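Nitrate regulatory protein (Klebsiella oxytoca, PDB 4AKK) binds the leader RNA of the nasF operon in response to nitrate or nitrite and so prevents premature termination of transcription. Local coordinates at residues L189-Q194 against F234-A239; P243-L248 against E298-D303. All coordinates share one frame; numbering follows the deposited sequence.

Interaction 1: L189-Q194 against F234-A239; sequences LYSFMQ and FDSFQA
F192 meets two phenylalanines of 234-239 in two edge-to-face (T-shaped) stacks, acting once as edge and once as face. Toward F237 it offers its edge: CD2 of F192 stands 3.7 Å above the F237 ring plane, over the centre. The planes of these two rings are turned 68° apart. Toward F234 it offers a face. CE1 of F234 sits over that face, displaced toward the rim and 4.1 Å from F192 CD2, with the planes at 78°. F192 and F237 both hold CG anti to the backbone N, and the two side chains run alongside each other in the same direction, which brings the F192 edge over the F237 face.

The polar part is a single hydrogen bond, given by S236 OG to S191 OG at 2.8 Å. S191 OG is also hydrogen-bonded to V187 O, one turn earlier on its own helix.

Backbone packing is close where the serine lies: the CA atoms of S191 and F237 are 5.3 Å apart, and the axes of these antiparallel segments approach to 7.8 Å. Helices 180-212 and 217-240 thus form an antiparallel hairpin within the all-helical nitrate-sensing (NIT) region. With helix 277-312 also packing on F192, the chemistry implies a largely apolar, aromatic interface in which the buried serine pair forms a short hydrogen-bonded chain ending on a main-chain carbonyl.

Interaction 2: P243-L248 against E298-D303; sequences PPQTAL and ELLIVD
Q245 reaches across to D303, and its NE2 donates a hydrogen bond to D303 OD2 at 3.0 Å. The N-H...O angle is 151°, so the bond is moderately bent. OD2 receives it on the anti lone pair, the one facing away from the other carboxylate oxygen, and lies 19° out of the amide plane. The same NE2 gives a second hydrogen bond, 3.1 Å long, to a water that in turn donates to L300 O at 2.8 Å. The amide nitrogen is therefore tied to 298-303 twice, directly through a side chain and indirectly through a main-chain carbonyl.

L300 packs against the aliphatic part and CD of Q245. Its CD2 methyl comes 3.4 Å from Q245 CD and also touches CB and CG, so the glutamine chain, extended beyond CG, is supported along its length. L299 CD2 adds a looser apolar contact, 4.2 Å from Q245 CG. L248 and L299 face each other beside the glutamine, but the modelled spacing of their CD2 methyls is too short to be relied on.

The segments run nearly antiparallel, at 167°, but their axes stay 10.8 Å apart, a wider spacing that long side chains must bridge. This is helix-to-helix packing inside the helical NIT nitrate-sensing region, with the short helix 243-252 laid against the long helix 277-312.

Farther out, Q242 N, just ahead of 243-248, is hydrogen-bonded to Q245 OE1. With both ends of the amide engaged, its flip state is defined by the bonding pattern. R185 of helix 180-212 touches the side chains of both Q245 and D303. From that same helix, L189 packs against L300.

From the N terminus, 39 residues separate 189-194 from 234-239, the rest of helix 180-212, a short turn and most of helix 217-240, and interaction 1 closes that loop. The chain then passes directly into helix 243-252. Interaction 2 closes a second loop, of 49 residues between 243-248 and 298-303, the latter well inside helix 277-312. The loops follow in series, neither nesting nor crossing. Their centres are about 12 Å apart, and they touch: L300 CD1 lies 3.8 Å from F237 CE1 and 3.9 Å from F192 CG, while Q238 O packs on T246 CG2. L300 thus joins the aromatic cluster of interaction 1 to the second contact, tying four helices of the NIT region together.

Interaction 1: L189-Q194 against F234-A239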
ATOM      1  N   LEU A 189      16.012   2.548  -5.703  1.00 31.17           N
ATOM      2  CA  LEU A 189      17.161   2.525  -4.808  1.00 34.39           C
ATOM      3  C   LEU A 189      16.799   1.994  -3.418  1.00 30.12           C
ATOM      4  O   LEU A 189      17.472   1.104  -2.883  1.00 29.98           O
ATOM      5  CB  LEU A 189      17.769   3.928  -4.683  1.00 36.89           C
ATOM      6  CG  LEU A 189      18.846   4.092  -3.609  1.00 34.65           C
ATOM      7  CD1 LEU A 189      20.060   3.245  -3.953  1.00 37.69           C
ATOM      8  CD2 LEU A 189      19.242   5.561  -3.435  1.00 39.39           C
ATOM      9  N   TYR A 190      15.737   2.547  -2.838  1.00 30.29           N
ATOM     10  CA  TYR A 190      15.266   2.105  -1.530  1.00 32.15           C
ATOM     11  C   TYR A 190      14.969   0.609  -1.562  1.00 30.99           C
ATOM     12  O   TYR A 190      15.340  -0.123  -0.649  1.00 25.38           O
ATOM     13  CB  TYR A 190      14.006   2.874  -1.109  1.00 30.11           C
ATOM     14  CG  TYR A 190      13.337   2.279   0.102  1.00 32.99           C
ATOM     15  CD1 TYR A 190      13.953   2.326   1.346  1.00 36.09           C
ATOM     16  CD2 TYR A 190      12.102   1.656   0.004  1.00 33.70           C
ATOM     17  CE1 TYR A 190      13.361   1.776   2.457  1.00 36.61           C
ATOM     18  CE2 TYR A 190      11.499   1.097   1.116  1.00 40.01           C
ATOM     19  CZ  TYR A 190      12.140   1.160   2.340  1.00 41.39           C
ATOM     20  OH  TYR A 190      11.556   0.612   3.455  1.00 51.14           O
ATOM     21  N   SER A 191      14.286   0.163  -2.613  1.00 29.39           N
ATOM     22  CA  SER A 191      13.983  -1.257  -2.746  1.00 31.14           C
ATOM     23  C   SER A 191      15.274  -2.049  -2.691  1.00 32.09           C
ATOM     24  O   SER A 191      15.365  -3.051  -1.995  1.00 33.29           O
ATOM     25  CB  SER A 191      13.269  -1.559  -4.059  1.00 30.28           C
ATOM     26  OG  SER A 191      12.067  -0.823  -4.166  1.00 29.87           O
ATOM     27  N   PHE A 192      16.269  -1.600  -3.447  1.00 31.55           N
ATOM     28  CA  PHE A 192      17.538  -2.295  -3.511  1.00 31.59           C
ATOM     29  C   PHE A 192      18.242  -2.265  -2.150  1.00 31.18           C
ATOM     30  O   PHE A 192      18.758  -3.281  -1.689  1.00 28.86           O
ATOM     31  CB  PHE A 192      18.427  -1.667  -4.594  1.00 32.02           C
ATOM     32  CG  PHE A 192      19.680  -2.437  -4.868  1.00 37.97           C
ATOM     33  CD1 PHE A 192      20.803  -2.261  -4.074  1.00 33.84           C
ATOM     34  CD2 PHE A 192      19.735  -3.345  -5.917  1.00 33.72           C
ATOM     35  CE1 PHE A 192      21.962  -2.972  -4.324  1.00 35.00           C
ATOM     36  CE2 PHE A 192      20.892  -4.059  -6.169  1.00 34.02           C
ATOM     37  CZ  PHE A 192      22.003  -3.874  -5.372  1.00 32.79           C
ATOM     38  N   MET A 193      18.273  -1.091  -1.522  1.00 29.82           N
ATOM     39  CA  MET A 193      18.938  -0.927  -0.237  1.00 30.46           C
ATOM     40  C   MET A 193      18.305  -1.872   0.782  1.00 32.19           C
ATOM     41  O   MET A 193      18.990  -2.468   1.620  1.00 33.69           O
ATOM     42  CB  MET A 193      18.819   0.529   0.261  1.00 33.67           C
ATOM     43  CG  MET A 193      19.800   1.532  -0.376  1.00 32.67           C
ATOM     44  SD  MET A 193      19.476   3.274   0.060  1.00 32.02           S
ATOM     45  CE  MET A 193      20.085   3.307   1.729  1.00 35.22           C
ATOM     46  N   GLN A 194      16.987  -1.999   0.702  1.00 30.80           N
ATOM     47  CA  GLN A 194      16.236  -2.815   1.642  1.00 35.33           C
ATOM     48  C   GLN A 194      16.483  -4.312   1.415  1.00 27.42           C
ATOM     49  O   GLN A 194      16.640  -5.068   2.368  1.00 27.22           O
ATOM     50  CB  GLN A 194      14.740  -2.486   1.550  1.00 33.13           C
ATOM     51  CG  GLN A 194      13.917  -3.074   2.680  1.00 38.33           C
ATOM     52  CD  GLN A 194      14.370  -2.599   4.048  1.00 42.16           C
ATOM     53  OE1 GLN A 194      14.943  -3.367   4.828  1.00 38.65           O
ATOM     54  NE2 GLN A 194      14.127  -1.327   4.344  1.00 39.25           N
ATOM     55  N   PHE A 234      13.863  -6.993  -4.313  1.00 32.13           N
ATOM     56  CA  PHE A 234      14.592  -7.008  -5.587  1.00 32.07           C
ATOM     57  C   PHE A 234      13.654  -7.058  -6.804  1.00 37.45           C
ATOM     58  O   PHE A 234      14.002  -6.567  -7.873  1.00 37.28           O
ATOM     59  CB  PHE A 234      15.657  -8.121  -5.638  1.00 30.95           C
ATOM     60  CG  PHE A 234      16.798  -7.928  -4.645  1.00 34.89           C
ATOM     61  CD1 PHE A 234      17.623  -6.808  -4.710  1.00 32.34           C
ATOM     62  CD2 PHE A 234      17.036  -8.861  -3.649  1.00 29.16           C
ATOM     63  CE1 PHE A 234      18.660  -6.625  -3.792  1.00 34.71           C
ATOM     64  CE2 PHE A 234      18.085  -8.687  -2.720  1.00 32.81           C
ATOM     65  CZ  PHE A 234      18.893  -7.564  -2.797  1.00 32.33           C
ATOM     66  N   ASP A 235      12.468  -7.639  -6.638  1.00 35.98           N
ATOM     67  CA  ASP A 235      11.452  -7.571  -7.684  1.00 41.02           C
ATOM     68  C   ASP A 235      11.019  -6.133  -7.897  1.00 34.30           C
ATOM     69  O   ASP A 235      10.879  -5.687  -9.024  1.00 36.28           O
ATOM     70  CB  ASP A 235      10.233  -8.436  -7.363  1.00 33.46           C
ATOM     71  CG  ASP A 235      10.537  -9.929  -7.430  1.00 42.70           C
ATOM     72  OD1 ASP A 235      11.674 -10.305  -7.795  1.00 49.14           O
ATOM     73  OD2 ASP A 235       9.631 -10.728  -7.104  1.00 45.04           O
ATOM     74  N   SER A 236      10.797  -5.406  -6.812  1.00 35.05           N
ATOM     75  CA  SER A 236      10.494  -3.992  -6.930  1.00 34.90           C
ATOM     76  C   SER A 236      11.644  -3.219  -7.602  1.00 36.88           C
ATOM     77  O   SER A 236      11.405  -2.410  -8.504  1.00 37.20           O
ATOM     78  CB  SER A 236      10.128  -3.395  -5.573  1.00 40.20           C
ATOM     79  OG  SER A 236      10.059  -1.985  -5.659  1.00 40.52           O
ATOM     80  N   PHE A 237      12.882  -3.480  -7.192  1.00 34.39           N
ATOM     81  CA  PHE A 237      14.035  -2.824  -7.825  1.00 28.69           C
ATOM     82  C   PHE A 237      14.064  -3.065  -9.340  1.00 39.77           C
ATOM     83  O   PHE A 237      14.294  -2.142 -10.114  1.00 38.05           O
ATOM     84  CB  PHE A 237      15.370  -3.267  -7.203  1.00 32.71           C
ATOM     85  CG  PHE A 237      16.554  -3.078  -8.120  1.00 34.88           C
ATOM     86  CD1 PHE A 237      17.103  -1.815  -8.319  1.00 31.91           C
ATOM     87  CD2 PHE A 237      17.093  -4.154  -8.813  1.00 35.75           C
ATOM     88  CE1 PHE A 237      18.173  -1.633  -9.180  1.00 30.01           C
ATOM     89  CE2 PHE A 237      18.171  -3.977  -9.682  1.00 34.54           C
ATOM     90  CZ  PHE A 237      18.710  -2.720  -9.863  1.00 26.36           C
ATOM     91  N   GLN A 238      13.827  -4.307  -9.752  1.00 38.12           N
ATOM     92  CA  GLN A 238      13.908  -4.674 -11.158  1.00 40.81           C
ATOM     93  C   GLN A 238      12.794  -4.048 -11.971  1.00 37.40           C
ATOM     94  O   GLN A 238      13.019  -3.601 -13.081  1.00 41.12           O
ATOM     95  CB  GLN A 238      13.896  -6.190 -11.325  1.00 47.93           C
ATOM     96  CG  GLN A 238      15.108  -6.859 -10.695  1.00 54.34           C
ATOM     97  CD  GLN A 238      15.270  -8.300 -11.129  1.00 64.43           C
ATOM     98  OE1 GLN A 238      15.055  -9.227 -10.342  1.00 56.49           O
ATOM     99  NE2 GLN A 238      15.647  -8.497 -12.392  1.00 64.87           N
ATOM    100  N   ALA A 239      11.590  -4.011 -11.416  1.00 36.22           N
ATOM    101  CA  ALA A 239      10.486  -3.358 -12.097  1.00 38.40           C
ATOM    102  C   ALA A 239      10.741  -1.862 -12.299  1.00 40.22           C
ATOM    103  O   ALA A 239      10.283  -1.282 -13.276  1.00 44.33           O
ATOM    104  CB  ALA A 239       9.180  -3.582 -11.342  1.00 38.49           C
TER

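Interaction 2: P243-L248 against E298-D303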
ATOM      1  N   PRO A 243      17.192  -0.083 -17.622  1.00 48.77           N
ATOM      2  CA  PRO A 243      17.736  -1.303 -18.229  1.00 45.93           C
ATOM      3  C   PRO A 243      19.241  -1.500 -18.020  1.00 44.05           C
ATOM      4  O   PRO A 243      19.661  -2.638 -17.820  1.00 46.93           O
ATOM      5  CB  PRO A 243      17.393  -1.130 -19.714  1.00 50.04           C
ATOM      6  CG  PRO A 243      16.132  -0.316 -19.683  1.00 47.18           C
ATOM      7  CD  PRO A 243      16.338   0.668 -18.563  1.00 41.20           C
ATOM      8  N   PRO A 244      20.045  -0.420 -18.061  1.00 38.28           N
ATOM      9  CA  PRO A 244      21.469  -0.620 -17.775  1.00 41.09           C
ATOM     10  C   PRO A 244      21.702  -0.991 -16.307  1.00 49.23           C
ATOM     11  O   PRO A 244      22.711  -1.610 -15.992  1.00 39.47           O
ATOM     12  CB  PRO A 244      22.095   0.752 -18.081  1.00 41.90           C
ATOM     13  CG  PRO A 244      21.059   1.509 -18.858  1.00 41.52           C
ATOM     14  CD  PRO A 244      19.740   0.978 -18.409  1.00 45.15           C
ATOM     15  N   GLN A 245      20.779  -0.616 -15.422  1.00 42.77           N
ATOM     16  CA  GLN A 245      20.940  -0.915 -14.004  1.00 44.51           C
ATOM     17  C   GLN A 245      20.556  -2.362 -13.685  1.00 43.40           C
ATOM     18  O   GLN A 245      21.247  -3.045 -12.934  1.00 40.83           O
ATOM     19  CB  GLN A 245      20.143   0.075 -13.157  1.00 43.40           C
ATOM     20  CG  GLN A 245      20.759   1.470 -13.141  1.00 41.28           C
ATOM     21  CD  GLN A 245      19.817   2.506 -12.577  1.00 38.71           C
ATOM     22  OE1 GLN A 245      18.603   2.309 -12.571  1.00 39.91           O
ATOM     23  NE2 GLN A 245      20.369   3.624 -12.103  1.00 44.35           N
ATOM     24  N   THR A 246      19.465  -2.836 -14.276  1.00 41.63           N
ATOM     25  CA  THR A 246      19.070  -4.229 -14.114  1.00 46.45           C
ATOM     26  C   THR A 246      20.070  -5.154 -14.811  1.00 48.19           C
ATOM     27  O   THR A 246      20.320  -6.275 -14.363  1.00 48.51           O
ATOM     28  CB  THR A 246      17.640  -4.477 -14.636  1.00 44.89           C
ATOM     29  OG1 THR A 246      17.590  -4.239 -16.051  1.00 46.28           O
ATOM     30  CG2 THR A 246      16.654  -3.547 -13.936  1.00 36.31           C
ATOM     31  N   ALA A 247      20.653  -4.667 -15.903  1.00 49.01           N
ATOM     32  CA  ALA A 247      21.686  -5.409 -16.615  1.00 51.35           C
ATOM     33  C   ALA A 247      22.898  -5.632 -15.713  1.00 51.59           C
ATOM     34  O   ALA A 247      23.349  -6.765 -15.523  1.00 50.13           O
ATOM     35  CB  ALA A 247      22.095  -4.666 -17.881  1.00 48.84           C
ATOM     36  N   LEU A 248      23.420  -4.542 -15.159  1.00 46.82           N
ATOM     37  CA  LEU A 248      24.576  -4.623 -14.272  1.00 48.74           C
ATOM     38  C   LEU A 248      24.327  -5.580 -13.112  1.00 44.10           C
ATOM     39  O   LEU A 248      25.217  -6.330 -12.710  1.00 44.52           O
ATOM     40  CB  LEU A 248      24.933  -3.240 -13.725  1.00 45.65           C
ATOM     41  CG  LEU A 248      26.121  -3.268 -12.771  1.00 48.48           C
ATOM     42  CD1 LEU A 248      27.384  -3.611 -13.545  1.00 53.78           C
ATOM     43  CD2 LEU A 248      26.271  -1.943 -12.043  1.00 48.38           C
ATOM     44  N   GLU A 298      26.180   1.574  -5.548  1.00 37.31           N
ATOM     45  CA  GLU A 298      26.949   2.790  -5.801  1.00 42.46           C
ATOM     46  C   GLU A 298      26.631   3.357  -7.188  1.00 42.27           C
ATOM     47  O   GLU A 298      26.612   4.575  -7.382  1.00 41.08           O
ATOM     48  CB  GLU A 298      28.453   2.526  -5.647  1.00 42.42           C
ATOM     49  CG  GLU A 298      28.850   2.157  -4.226  1.00 43.08           C
ATOM     50  CD  GLU A 298      30.344   1.969  -4.053  1.00 52.04           C
ATOM     51  OE1 GLU A 298      30.994   1.452  -4.985  1.00 58.45           O
ATOM     52  OE2 GLU A 298      30.865   2.330  -2.975  1.00 56.38           O
ATOM     53  N   LEU A 299      26.357   2.476  -8.144  1.00 35.95           N
ATOM     54  CA  LEU A 299      26.014   2.922  -9.486  1.00 42.58           C
ATOM     55  C   LEU A 299      24.664   3.627  -9.466  1.00 44.13           C
ATOM     56  O   LEU A 299      24.465   4.651 -10.132  1.00 38.64           O
ATOM     57  CB  LEU A 299      25.967   1.747 -10.467  1.00 45.94           C
ATOM     58  CG  LEU A 299      25.259   2.080 -11.794  1.00 55.57           C
ATOM     59  CD1 LEU A 299      26.087   3.034 -12.656  1.00 52.68           C
ATOM     60  CD2 LEU A 299      24.891   0.832 -12.592  1.00 51.43           C
ATOM     61  N   LEU A 300      23.731   3.076  -8.699  1.00 41.43           N
ATOM     62  CA  LEU A 300      22.392   3.648  -8.657  1.00 37.56           C
ATOM     63  C   LEU A 300      22.472   5.083  -8.159  1.00 33.98           C
ATOM     64  O   LEU A 300      21.808   5.970  -8.682  1.00 38.40           O
ATOM     65  CB  LEU A 300      21.472   2.823  -7.762  1.00 34.07           C
ATOM     66  CG  LEU A 300      21.293   1.346  -8.118  1.00 38.83           C
ATOM     67  CD1 LEU A 300      20.321   0.684  -7.127  1.00 33.98           C
ATOM     68  CD2 LEU A 300      20.805   1.200  -9.564  1.00 38.15           C
ATOM     69  N   ILE A 301      23.302   5.291  -7.143  1.00 36.09           N
ATOM     70  CA  ILE A 301      23.501   6.605  -6.546  1.00 39.24           C
ATOM     71  C   ILE A 301      24.136   7.597  -7.533  1.00 43.24           C
ATOM     72  O   ILE A 301      23.675   8.733  -7.671  1.00 41.46           O
ATOM     73  CB  ILE A 301      24.352   6.472  -5.280  1.00 38.59           C
ATOM     74  CG1 ILE A 301      23.498   5.841  -4.165  1.00 42.61           C
ATOM     75  CG2 ILE A 301      24.916   7.829  -4.859  1.00 35.93           C
ATOM     76  CD1 ILE A 301      24.301   5.194  -3.068  1.00 44.54           C
ATOM     77  N   VAL A 302      25.189   7.159  -8.216  1.00 40.98           N
ATOM     78  CA  VAL A 302      25.805   7.964  -9.267  1.00 43.54           C
ATOM     79  C   VAL A 302      24.774   8.362 -10.317  1.00 40.03           C
ATOM     80  O   VAL A 302      24.651   9.541 -10.667  1.00 41.08           O
ATOM     81  CB  VAL A 302      26.973   7.216  -9.940  1.00 43.18           C
ATOM     82  CG1 VAL A 302      27.424   7.939 -11.218  1.00 41.59           C
ATOM     83  CG2 VAL A 302      28.120   7.073  -8.973  1.00 33.47           C
ATOM     84  N   ASP A 303      24.013   7.381 -10.799  1.00 45.54           N
ATOM     85  CA  ASP A 303      22.982   7.640 -11.806  1.00 40.93           C
ATOM     86  C   ASP A 303      21.910   8.592 -11.308  1.00 46.44           C
ATOM     87  O   ASP A 303      21.434   9.448 -12.058  1.00 42.87           O
ATOM     88  CB  ASP A 303      22.341   6.339 -12.294  1.00 42.28           C
ATOM     89  CG  ASP A 303      23.295   5.500 -13.113  1.00 48.99           C
ATOM     90  OD1 ASP A 303      24.210   6.088 -13.729  1.00 52.35           O
ATOM     91  OD2 ASP A 303      23.135   4.259 -13.138  1.00 52.71           O
TER
HETATM   92  O   HOH W   1      19.409   5.836 -10.163  1.00 40.98           O